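Avidin (Gallus gallus, PDB 5LUR) binds progesterone in this engineered form, a tetramer of beta-barrels derived from the biotin-binding egg-white protein. Local coordinates at residues M100-S105 with K115-G120; K49-H54 with N73-E78. The protein carries 12 engineered substitutions. All coordinates share one frame; numbering follows the deposited sequence.

Contact 1: residues M100-S105 with K115-G120. With STR (progesterone), chain C.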
loop_
_atom_site.group_PDB
_atom_site.type_symbol
_atom_site.label_atom_id
_atom_site.label_comp_id
_atom_site.label_asym_id
_atom_site.label_seq_id
_atom_site.Cartn_x
_atom_site.Cartn_y
_atom_site.Cartn_z
ATOM N N MET A 100 -8.169 5.220 -1.246
ATOM C CA MET A 100 -6.805 5.033 -0.798
ATOM C C MET A 100 -5.923 5.728 -1.770
ATOM O O MET A 100 -6.302 5.897 -2.935
ATOM C CB MET A 100 -6.458 3.560 -0.694
ATOM C CG MET A 100 -7.386 2.887 0.296
ATOM S SD MET A 100 -6.645 1.541 1.162
ATOM C CE MET A 100 -5.351 2.358 2.097
ATOM N N TRP A 101 -4.754 6.138 -1.282
ATOM C CA TRP A 101 -3.855 6.922 -2.074
ATOM C C TRP A 101 -2.398 6.527 -1.945
ATOM O O TRP A 101 -2.000 5.886 -0.980
ATOM C CB TRP A 101 -4.019 8.392 -1.699
ATOM C CG TRP A 101 -3.878 8.745 -0.223
ATOM C CD1 TRP A 101 -4.891 9.007 0.634
ATOM C CD2 TRP A 101 -2.665 8.914 0.527
ATOM N NE1 TRP A 101 -4.413 9.310 1.873
ATOM C CE2 TRP A 101 -3.045 9.277 1.845
ATOM C CE3 TRP A 101 -1.300 8.780 0.229
ATOM C CZ2 TRP A 101 -2.096 9.509 2.878
ATOM C CZ3 TRP A 101 -0.370 9.000 1.240
ATOM C CH2 TRP A 101 -0.777 9.357 2.556
ATOM N N LEU A 102 -1.604 6.947 -2.931
ATOM C CA LEU A 102 -0.142 6.811 -2.879
ATOM C C LEU A 102 0.479 8.159 -3.111
ATOM O O LEU A 102 0.172 8.802 -4.090
ATOM C CB LEU A 102 0.373 5.855 -3.950
ATOM C CG LEU A 102 -0.104 4.430 -3.832
ATOM C CD1 LEU A 102 0.185 3.682 -5.103
ATOM C CD2 LEU A 102 0.579 3.762 -2.654
ATOM N N LEU A 103 1.359 8.572 -2.223
ATOM C CA LEU A 103 2.025 9.837 -2.363
ATOM C C LEU A 103 3.478 9.599 -2.699
ATOM O O LEU A 103 4.224 9.031 -1.878
ATOM C CB LEU A 103 1.907 10.623 -1.069
ATOM C CG LEU A 103 2.884 11.770 -0.841
ATOM C CD1 LEU A 103 2.771 12.836 -1.901
ATOM C CD2 LEU A 103 2.585 12.345 0.527
ATOM N N ARG A 104 3.866 10.049 -3.894
ATOM C CA ARG A 104 5.215 9.897 -4.414
ATOM C C ARG A 104 6.032 11.154 -4.156
ATOM O O ARG A 104 5.653 12.238 -4.586
ATOM C CB ARG A 104 5.177 9.628 -5.912
ATOM C CG ARG A 104 6.543 9.556 -6.576
ATOM C CD ARG A 104 7.309 8.359 -6.041
ATOM N NE ARG A 104 8.747 8.463 -6.242
ATOM C CZ ARG A 104 9.552 7.446 -6.542
ATOM N NH1 ARG A 104 9.087 6.207 -6.705
ATOM N NH2 ARG A 104 10.855 7.671 -6.710
ATOM N N SER A 105 7.155 10.994 -3.470
ATOM C CA SER A 105 8.102 12.080 -3.282
ATOM C C SER A 105 9.172 12.071 -4.363
ATOM O O SER A 105 9.434 11.050 -5.000
ATOM C CB SER A 105 8.752 11.980 -1.900
ATOM O OG SER A 105 7.840 12.411 -0.901
ATOM N N LYS A 115 12.275 4.567 -0.478
ATOM C CA LYS A 115 11.724 5.414 0.559
ATOM C C LYS A 115 10.831 6.534 0.073
ATOM O O LYS A 115 10.403 7.371 0.867
ATOM C CB LYS A 115 12.821 5.946 1.454
ATOM C CG LYS A 115 13.793 6.909 0.832
ATOM C CD LYS A 115 15.108 6.804 1.590
ATOM C CE LYS A 115 15.952 8.050 1.381
ATOM N NZ LYS A 115 17.372 7.794 1.769
ATOM N N ALA A 116 10.457 6.486 -1.198
ATOM C CA ALA A 116 9.764 7.600 -1.833
ATOM C C ALA A 116 8.222 7.504 -1.879
ATOM O O ALA A 116 7.569 8.443 -2.344
ATOM C CB ALA A 116 10.303 7.742 -3.239
ATOM N N THR A 117 7.641 6.390 -1.431
ATOM C CA THR A 117 6.219 6.160 -1.650
ATOM C C THR A 117 5.456 5.898 -0.366
ATOM O O THR A 117 5.692 4.903 0.314
ATOM C CB THR A 117 5.962 4.989 -2.618
ATOM O OG1 THR A 117 6.659 5.223 -3.855
ATOM C CG2 THR A 117 4.466 4.848 -2.901
ATOM N N ARG A 118 4.513 6.799 -0.082
ATOM C CA ARG A 118 3.593 6.653 1.037
ATOM C C ARG A 118 2.266 6.189 0.586
ATOM O O ARG A 118 1.895 6.401 -0.553
ATOM C CB ARG A 118 3.371 7.969 1.744
ATOM C CG ARG A 118 4.534 8.287 2.611
ATOM C CD ARG A 118 4.519 9.722 3.071
ATOM N NE ARG A 118 5.873 10.067 3.430
ATOM C CZ ARG A 118 6.272 11.246 3.842
ATOM N NH1 ARG A 118 5.403 12.242 3.975
ATOM N NH2 ARG A 118 7.561 11.417 4.135
ATOM N N VAL A 119 1.546 5.599 1.534
ATOM C CA VAL A 119 0.203 5.089 1.342
ATOM C C VAL A 119 -0.642 5.592 2.510
ATOM O O VAL A 119 -0.139 5.694 3.632
ATOM C CB VAL A 119 0.172 3.530 1.248
ATOM C CG1 VAL A 119 0.754 2.859 2.498
ATOM C CG2 VAL A 119 -1.238 3.008 0.954
ATOM N N GLY A 120 -1.895 5.943 2.229
ATOM C CA GLY A 120 -2.873 6.216 3.266
ATOM C C GLY A 120 -4.260 6.074 2.697
ATOM O O GLY A 120 -4.435 5.461 1.641
HETATM C C1 STR C . -0.535 19.412 2.885
HETATM C C2 STR C . 0.698 19.742 3.718
HETATM C C3 STR C . 1.977 19.735 2.908
HETATM O O3 STR C . 2.945 20.333 3.342
HETATM C C4 STR C . 2.082 19.017 1.612
HETATM C C5 STR C . 1.029 18.381 1.049
HETATM C C6 STR C . 1.301 17.546 -0.195
HETATM C C7 STR C . 0.639 16.160 -0.088
HETATM C C8 STR C . -0.754 16.089 0.603
HETATM C C9 STR C . -0.775 16.940 1.926
HETATM C C10 STR C . -0.400 18.435 1.654
HETATM C C11 STR C . -2.058 16.729 2.794
HETATM C C12 STR C . -2.523 15.272 2.943
HETATM C C13 STR C . -2.617 14.545 1.591
HETATM C C14 STR C . -1.260 14.634 0.870
HETATM C C15 STR C . -1.395 13.615 -0.259
HETATM C C16 STR C . -2.292 12.538 0.332
HETATM C C17 STR C . -2.765 13.030 1.715
HETATM C C18 STR C . -3.792 15.122 0.753
HETATM C C19 STR C . -1.374 19.033 0.597
HETATM C C20 STR C . -4.143 12.588 2.243
HETATM O O20 STR C . -5.028 12.204 1.484
HETATM C C21 STR C . -4.430 12.635 3.732
#
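The indole of Trp101 lies between the backbone of Gly120 and the steroid. On one face Gly120 N stands 3.3 Å above the ring plane, over its centre, and Gly120 CA makes a CH-pi contact 3.6 Å from the centroid of the six-membered ring. The opposite face takes progesterone, C16 lying 3.6 Å above the plane and O20 over the same face, 3.0 Å from Trp101 NE1, while Leu103 N meets the ring edge. CG sits between the backbone N and the carbonyl carbon (chi1 54°), which swings the indole across the neighbouring strand. NE1 reaches Tyr121 O in a weak hydrogen bond.

The guanidinium of Arg104 carries Ala116 CB on one face, 3.4 Å from Arg104 CZ. NE bonds to Ser105 O, NH1 forms a salt bridge with Asp113, and NH2 bonds to Gln86 of a second subunit.

Between these groups, on opposite faces of the sheet, the strands run antiparallel, with paired bonds at Trp101/Gly120 and Leu103/Arg118; Ser105 N also bonds to Ala116 O (2.8 Å). Strand 95-104 bonds on its other edge to strand 80-89. Thr117 packs on Val119 of a third subunit and Val119 on its Thr117, with backbone hydrogen bonds alongside.

Contact 2: residues K49-H54 with N73-E78. With STR (progesterone), chain C.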
loop_
_atom_site.group_PDB
_atom_site.type_symbol
_atom_site.label_atom_id
_atom_site.label_comp_id
_atom_site.label_asym_id
_atom_site.label_seq_id
_atom_site.Cartn_x
_atom_site.Cartn_y
_atom_site.Cartn_z
ATOM N N LYS A 49 -3.428 26.283 -0.346
ATOM C CA LYS A 49 -2.951 26.104 -1.723
ATOM C C LYS A 49 -3.855 25.168 -2.508
ATOM O O LYS A 49 -4.547 24.327 -1.934
ATOM C CB LYS A 49 -1.498 25.628 -1.748
ATOM C CG LYS A 49 -0.470 26.731 -1.470
ATOM C CD LYS A 49 -0.363 27.755 -2.599
ATOM C CE LYS A 49 0.945 28.542 -2.551
ATOM N NZ LYS A 49 1.104 29.386 -1.326
ATOM N N GLU A 50 -3.812 25.329 -3.827
ATOM C CA GLU A 50 -4.844 24.824 -4.721
ATOM C C GLU A 50 -4.235 24.231 -5.994
ATOM O O GLU A 50 -3.685 24.963 -6.815
ATOM C CB GLU A 50 -5.794 25.977 -5.059
ATOM C CG GLU A 50 -6.545 25.875 -6.381
ATOM C CD GLU A 50 -7.703 26.852 -6.525
ATOM O OE1 GLU A 50 -8.353 26.833 -7.591
ATOM O OE2 GLU A 50 -7.959 27.666 -5.609
ATOM N N SER A 51 -4.373 22.920 -6.179
ATOM C CA SER A 51 -3.695 22.227 -7.254
ATOM C C SER A 51 -4.660 21.500 -8.155
ATOM O O SER A 51 -5.664 20.996 -7.692
ATOM C CB SER A 51 -2.714 21.239 -6.660
ATOM O OG SER A 51 -1.847 21.897 -5.755
ATOM N N PRO A 52 -4.340 21.408 -9.453
ATOM C CA PRO A 52 -5.177 20.668 -10.395
ATOM C C PRO A 52 -5.164 19.174 -10.178
ATOM O O PRO A 52 -4.164 18.629 -9.694
ATOM C CB PRO A 52 -4.507 20.956 -11.743
ATOM C CG PRO A 52 -3.094 21.153 -11.396
ATOM C CD PRO A 52 -3.111 21.889 -10.099
ATOM N N LEU A 53 -6.263 18.526 -10.558
ATOM C CA LEU A 53 -6.345 17.057 -10.617
ATOM C C LEU A 53 -7.062 16.613 -11.881
ATOM O O LEU A 53 -7.877 17.349 -12.411
ATOM C CB LEU A 53 -7.056 16.494 -9.387
ATOM C CG LEU A 53 -8.566 16.767 -9.270
ATOM C CD1 LEU A 53 -9.444 15.700 -9.887
ATOM C CD2 LEU A 53 -8.980 16.888 -7.821
ATOM N N HIS A 54 -6.748 15.407 -12.341
ATOM C CA HIS A 54 -7.280 14.833 -13.592
ATOM C C HIS A 54 -7.467 13.360 -13.370
ATOM O O HIS A 54 -6.578 12.717 -12.803
ATOM C CB HIS A 54 -6.282 14.994 -14.771
ATOM C CG HIS A 54 -5.792 16.398 -14.963
ATOM N ND1 HIS A 54 -6.353 17.268 -15.873
ATOM C CD2 HIS A 54 -4.821 17.102 -14.328
ATOM C CE1 HIS A 54 -5.743 18.440 -15.803
ATOM N NE2 HIS A 54 -4.811 18.368 -14.870
ATOM N N ASN A 73 -1.660 16.958 -9.087
ATOM C CA ASN A 73 -0.368 17.494 -9.461
ATOM C C ASN A 73 -0.097 18.723 -8.618
ATOM O O ASN A 73 -0.407 19.839 -9.001
ATOM C CB ASN A 73 -0.401 17.838 -10.939
ATOM C CG ASN A 73 0.940 18.194 -11.471
ATOM O OD1 ASN A 73 1.951 17.940 -10.845
ATOM N ND2 ASN A 73 0.962 18.778 -12.652
ATOM N N TRP A 74 0.523 18.514 -7.475
ATOM C CA TRP A 74 0.700 19.588 -6.484
ATOM C C TRP A 74 1.479 20.795 -7.001
ATOM O O TRP A 74 2.594 20.617 -7.495
ATOM C CB TRP A 74 1.417 19.051 -5.235
ATOM C CG TRP A 74 0.707 17.927 -4.649
ATOM C CD1 TRP A 74 1.077 16.618 -4.692
ATOM C CD2 TRP A 74 -0.548 17.986 -3.964
ATOM N NE1 TRP A 74 0.118 15.846 -4.048
ATOM C CE2 TRP A 74 -0.886 16.665 -3.593
ATOM C CE3 TRP A 74 -1.427 19.022 -3.644
ATOM C CZ2 TRP A 74 -2.063 16.356 -2.915
ATOM C CZ3 TRP A 74 -2.598 18.713 -2.962
ATOM C CH2 TRP A 74 -2.897 17.387 -2.596
ATOM N N LYS A 75 0.893 21.993 -6.851
ATOM C CA LYS A 75 1.506 23.284 -7.286
ATOM C C LYS A 75 2.697 23.779 -6.432
ATOM O O LYS A 75 3.553 24.532 -6.907
ATOM C CB LYS A 75 0.452 24.421 -7.344
ATOM C CG LYS A 75 -0.247 24.603 -8.693
ATOM C CD LYS A 75 -0.843 26.017 -8.835
ATOM C CE LYS A 75 -1.899 26.139 -9.955
ATOM N NZ LYS A 75 -1.350 26.117 -11.351
ATOM N N PHE A 76 2.766 23.339 -5.186
ATOM C CA PHE A 76 3.740 23.882 -4.233
ATOM C C PHE A 76 4.847 22.874 -3.920
ATOM O O PHE A 76 5.637 23.104 -3.026
ATOM C CB PHE A 76 3.015 24.269 -2.948
ATOM C CG PHE A 76 2.150 23.176 -2.417
ATOM C CD1 PHE A 76 2.694 22.147 -1.674
ATOM C CD2 PHE A 76 0.792 23.135 -2.739
ATOM C CE1 PHE A 76 1.903 21.121 -1.218
ATOM C CE2 PHE A 76 -0.014 22.095 -2.283
ATOM C CZ PHE A 76 0.551 21.092 -1.517
ATOM N N SER A 77 4.916 21.773 -4.662
ATOM C CA SER A 77 5.776 20.635 -4.301
ATOM C C SER A 77 6.193 19.865 -5.542
ATOM O O SER A 77 5.560 19.995 -6.585
ATOM C CB SER A 77 5.006 19.732 -3.344
ATOM O OG SER A 77 5.712 18.555 -3.039
ATOM N N GLU A 78 7.283 19.102 -5.441
ATOM C CA GLU A 78 7.690 18.185 -6.537
ATOM C C GLU A 78 6.995 16.821 -6.473
ATOM O O GLU A 78 7.213 15.987 -7.342
ATOM C CB GLU A 78 9.204 17.953 -6.552
ATOM C CG GLU A 78 10.049 19.186 -6.878
ATOM C CD GLU A 78 11.546 18.940 -6.700
ATOM O OE1 GLU A 78 11.959 17.784 -6.441
ATOM O OE2 GLU A 78 12.328 19.900 -6.832
HETATM C C1 STR C . -0.535 19.412 2.885
HETATM C C2 STR C . 0.698 19.742 3.718
HETATM C C3 STR C . 1.977 19.735 2.908
HETATM O O3 STR C . 2.945 20.333 3.342
HETATM C C4 STR C . 2.082 19.017 1.612
HETATM C C5 STR C . 1.029 18.381 1.049
HETATM C C6 STR C . 1.301 17.546 -0.195
HETATM C C7 STR C . 0.639 16.160 -0.088
HETATM C C8 STR C . -0.754 16.089 0.603
HETATM C C9 STR C . -0.775 16.940 1.926
HETATM C C10 STR C . -0.400 18.435 1.654
HETATM C C11 STR C . -2.058 16.729 2.794
HETATM C C12 STR C . -2.523 15.272 2.943
HETATM C C13 STR C . -2.617 14.545 1.591
HETATM C C14 STR C . -1.260 14.634 0.870
HETATM C C15 STR C . -1.395 13.615 -0.259
HETATM C C16 STR C . -2.292 12.538 0.332
HETATM C C17 STR C . -2.765 13.030 1.715
HETATM C C18 STR C . -3.792 15.122 0.753
HETATM C C19 STR C . -1.374 19.033 0.597
HETATM C C20 STR C . -4.143 12.588 2.243
HETATM O O20 STR C . -5.028 12.204 1.484
HETATM C C21 STR C . -4.430 12.635 3.732
#
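Ser51 meets the loop through its hydroxyl: Lys75 N donates to Ser51 OG over 3.0 Å, an almost straight bond (172° at the hydrogen). The hydroxyl sits beside its own backbone N (chi1 -54°), and from there it also lies 3.6 Å from Trp74 CE3, oblique to the indole. One residue on in the strand, Pro52 O accepts from Asn73 N at 3.1 Å, the donor approaching nearly head-on to the carbonyl (C=O...N angle 167°). These two bonds fasten the start of the loop to strand 48-57, one through a side chain and one through the backbone.

Van der Waals contacts flank them. Lys49 CB lies 3.5 Å from Phe76 CD2, the two side chains running antiparallel alongside one another, and the aliphatic stem of Lys75 passes over the strand, with CD 3.6 Å from Glu50 O and CG lying athwart the ring of Pro52.

Held this way, the loop presents two rings to progesterone in different attitudes. Trp74 offers a face, with steroid C7 3.7 Å above its plane and offset toward the rim, whereas Phe76 offers its edge, its CZ 3.5 Å from C19. The next shell probably helps position both: Trp74 NE1 bonds to Thr81 OG1 and its ring meets Tyr37 edge-to-face, while Val41 touches both Phe76 and Lys49. Behind Ser51, the backbone of strand 48-57 is paired with strand 32-40 at Tyr37. Further along the loop, Glu78 forms a salt bridge with Arg63 of a second subunit. A loop joining two barrel strands and turning aromatic side chains onto the ligand is characteristic of the avidin pocket, where related rings enclose biotin; here they border a steroid.

In the fold
Both contacts belong to one closed antiparallel eight-stranded barrel, and their centres lie 15 Å apart with nearest atoms about 5 Å from each other, so they do not touch. They come in series along the chain: contact 2 joins strand 48-57 to the loop between strands 67-72 and 80-89, and contact 1 then pairs strands 95-104 and 117-126. The same progesterone links them, with its C20 side-chain end at contact 1 and rings A and B near Phe76 of contact 2. The steroid is thus gripped by sheet and loop together. Each contact also touches the second subunit, so both lie close to a subunit interface.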